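Local coordinates for mandelate racemase/muconate lactonizing protein (Thermobispora bispora, PDB 3VC5) that probably catalyses the magnesium-dependent dehydration of D-glucarate to 5-dehydro-4-deoxy-D-glucarate, as a glucarate dehydratase of the enolase superfamily, at residues A[50-55]-A[414-419]. Numbering follows the deposited sequence.
Sequences WALRTI and ERCGIR
Cys416 sets its CB over one face of the Trp50 indole in a CH-pi contact, 3.5 Å from the centroid of the five-membered ring and 7° off the ring normal. Its SG, which chi1 of 77° places between the backbone N and the carbonyl carbon, meets the same ring obliquely and also touches Leu52 CD2 at 4.1 Å. Cysteine suits this place because it is slim enough to lie close on a flat ring yet polarisable at its tip; the sulfur also accepts a hydrogen bond from Ile418 N (3.5 Å to SG, a usual length for sulfur). At the indole's six-membered end the Arg415 guanidinium stands almost perpendicular to the ring, with NH1 4.1 Å from CZ2 of Trp50, while its NH2 pairs with Glu411.

The remaining packing is mostly aliphatic. Branching lets Ile418 reach two neighbours, CD1 at the indole edge, 4.1 Å from Trp50 CB, and CG2 against Leu52 CD1. That leucine methyl also meets a peptide carbonyl, 3.4 Å from Arg419 O.

Gly417, with positive phi, lets the chain turn away after the helix, and Arg419 ties the turn back to it: NH2 bonds Glu414 O, and NH1 bonds Ile418 O and Tyr413 O. The contact thus lays the exit of helix 403-415 against the start of strand 50-60, the middle strand of the N-terminal domain's antiparallel sheet, between strands 25-36 and 65-71.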
loop_
_atom_site.group_PDB
_atom_site.type_symbol
_atom_site.label_atom_id
_atom_site.label_comp_id
_atom_site.label_asym_id
_atom_site.label_seq_id
_atom_site.Cartn_x
_atom_site.Cartn_y
_atom_site.Cartn_z
ATOM N N TRP A 50 13.975 -24.215 23.950
ATOM C CA TRP A 50 14.353 -22.805 23.768
ATOM C C TRP A 50 13.872 -22.330 22.410
ATOM O O TRP A 50 14.087 -23.028 21.400
ATOM C CB TRP A 50 15.868 -22.627 23.825
ATOM C CG TRP A 50 16.478 -23.038 25.125
ATOM C CD1 TRP A 50 17.122 -24.230 25.402
ATOM C CD2 TRP A 50 16.495 -22.280 26.350
ATOM N NE1 TRP A 50 17.554 -24.236 26.717
ATOM C CE2 TRP A 50 17.176 -23.059 27.315
ATOM C CE3 TRP A 50 16.010 -21.018 26.719
ATOM C CZ2 TRP A 50 17.370 -22.620 28.628
ATOM C CZ3 TRP A 50 16.203 -20.580 28.014
ATOM C CH2 TRP A 50 16.890 -21.381 28.958
ATOM N N ALA A 51 13.250 -21.149 22.382
ATOM C CA ALA A 51 12.934 -20.450 21.143
ATOM C C ALA A 51 13.966 -19.320 20.999
ATOM O O ALA A 51 14.408 -18.745 21.996
ATOM C CB ALA A 51 11.514 -19.887 21.178
ATOM N N LEU A 52 14.377 -19.040 19.762
ATOM C CA LEU A 52 15.416 -18.043 19.486
ATOM C C LEU A 52 14.778 -16.793 18.851
ATOM O O LEU A 52 13.823 -16.895 18.068
ATOM C CB LEU A 52 16.388 -18.633 18.463
ATOM C CG LEU A 52 17.002 -20.001 18.819
ATOM C CD1 LEU A 52 17.953 -20.486 17.730
ATOM C CD2 LEU A 52 17.705 -19.968 20.183
ATOM N N ARG A 53 15.368 -15.635 19.123
ATOM C CA ARG A 53 14.998 -14.375 18.466
ATOM C C ARG A 53 16.254 -13.536 18.345
ATOM O O ARG A 53 17.263 -13.809 19.025
ATOM C CB ARG A 53 13.937 -13.575 19.253
ATOM C CG ARG A 53 12.585 -14.268 19.414
ATOM C CD ARG A 53 11.838 -14.456 18.106
ATOM N NE ARG A 53 10.970 -13.320 17.765
ATOM C CZ ARG A 53 10.200 -13.301 16.675
ATOM N NH1 ARG A 53 10.218 -14.350 15.856
ATOM N NH2 ARG A 53 9.438 -12.237 16.381
ATOM N N THR A 54 16.168 -12.481 17.539
ATOM C CA THR A 54 17.248 -11.510 17.455
ATOM C C THR A 54 16.622 -10.160 17.757
ATOM O O THR A 54 15.590 -9.769 17.160
ATOM C CB THR A 54 17.872 -11.462 16.034
ATOM O OG1 THR A 54 18.381 -12.750 15.711
ATOM C CG2 THR A 54 19.021 -10.448 15.993
ATOM N N ILE A 55 17.188 -9.492 18.748
ATOM C CA ILE A 55 16.772 -8.144 19.077
ATOM C C ILE A 55 17.677 -7.128 18.391
ATOM O O ILE A 55 18.903 -7.237 18.428
ATOM C CB ILE A 55 16.805 -7.931 20.605
ATOM C CG1 ILE A 55 15.999 -9.050 21.277
ATOM C CG2 ILE A 55 16.332 -6.529 20.972
ATOM C CD1 ILE A 55 14.571 -9.186 20.861
ATOM N N GLU A 414 23.560 -17.899 24.669
ATOM C CA GLU A 414 24.943 -18.377 24.605
ATOM C C GLU A 414 25.058 -19.854 24.985
ATOM O O GLU A 414 25.795 -20.598 24.338
ATOM C CB GLU A 414 25.903 -17.510 25.443
ATOM C CG GLU A 414 26.189 -16.136 24.817
ATOM C CD GLU A 414 26.906 -16.230 23.458
ATOM O OE1 GLU A 414 28.041 -16.746 23.403
ATOM O OE2 GLU A 414 26.337 -15.773 22.440
ATOM N N ARG A 415 24.336 -20.292 26.014
ATOM C CA ARG A 415 24.515 -21.672 26.482
ATOM C C ARG A 415 23.346 -22.614 26.259
ATOM O O ARG A 415 23.367 -23.718 26.771
ATOM C CB ARG A 415 24.928 -21.693 27.952
ATOM C CG ARG A 415 24.208 -20.700 28.781
ATOM C CD ARG A 415 23.027 -21.284 29.511
ATOM N NE ARG A 415 22.499 -20.330 30.486
ATOM C CZ ARG A 415 21.325 -20.457 31.107
ATOM N NH1 ARG A 415 20.550 -21.524 30.901
ATOM N NH2 ARG A 415 20.939 -19.526 31.952
ATOM N N CYS A 416 22.367 -22.232 25.435
ATOM C CA CYS A 416 21.155 -23.041 25.337
ATOM C C CYS A 416 21.334 -24.244 24.412
ATOM O O CYS A 416 20.500 -25.165 24.403
ATOM C CB CYS A 416 19.973 -22.180 24.895
ATOM S SG CYS A 416 19.969 -21.791 23.113
ATOM N N GLY A 417 22.411 -24.235 23.631
ATOM C CA GLY A 417 22.753 -25.377 22.786
ATOM C C GLY A 417 21.910 -25.495 21.529
ATOM O O GLY A 417 21.958 -26.529 20.853
ATOM N N ILE A 418 21.138 -24.451 21.206
ATOM C CA ILE A 418 20.319 -24.458 19.976
ATOM C C ILE A 418 20.679 -23.238 19.156
ATOM O O ILE A 418 20.811 -22.146 19.692
ATOM C CB ILE A 418 18.785 -24.466 20.273
ATOM C CG1 ILE A 418 18.411 -25.740 21.049
ATOM C CG2 ILE A 418 17.988 -24.412 18.968
ATOM C CD1 ILE A 418 16.992 -25.777 21.519
ATOM N N ARG A 419 20.855 -23.431 17.847
ATOM C CA ARG A 419 21.242 -22.323 16.977
ATOM C C ARG A 419 20.287 -22.119 15.810
ATOM O O ARG A 419 20.248 -21.030 15.236
ATOM C CB ARG A 419 22.661 -22.511 16.447
ATOM C CG ARG A 419 23.722 -22.349 17.537
ATOM C CD ARG A 419 23.800 -20.903 17.961
ATOM N NE ARG A 419 24.736 -20.613 19.060
ATOM C CZ ARG A 419 24.377 -20.524 20.342
ATOM N NH1 ARG A 419 23.121 -20.758 20.707
ATOM N NH2 ARG A 419 25.277 -20.200 21.264
#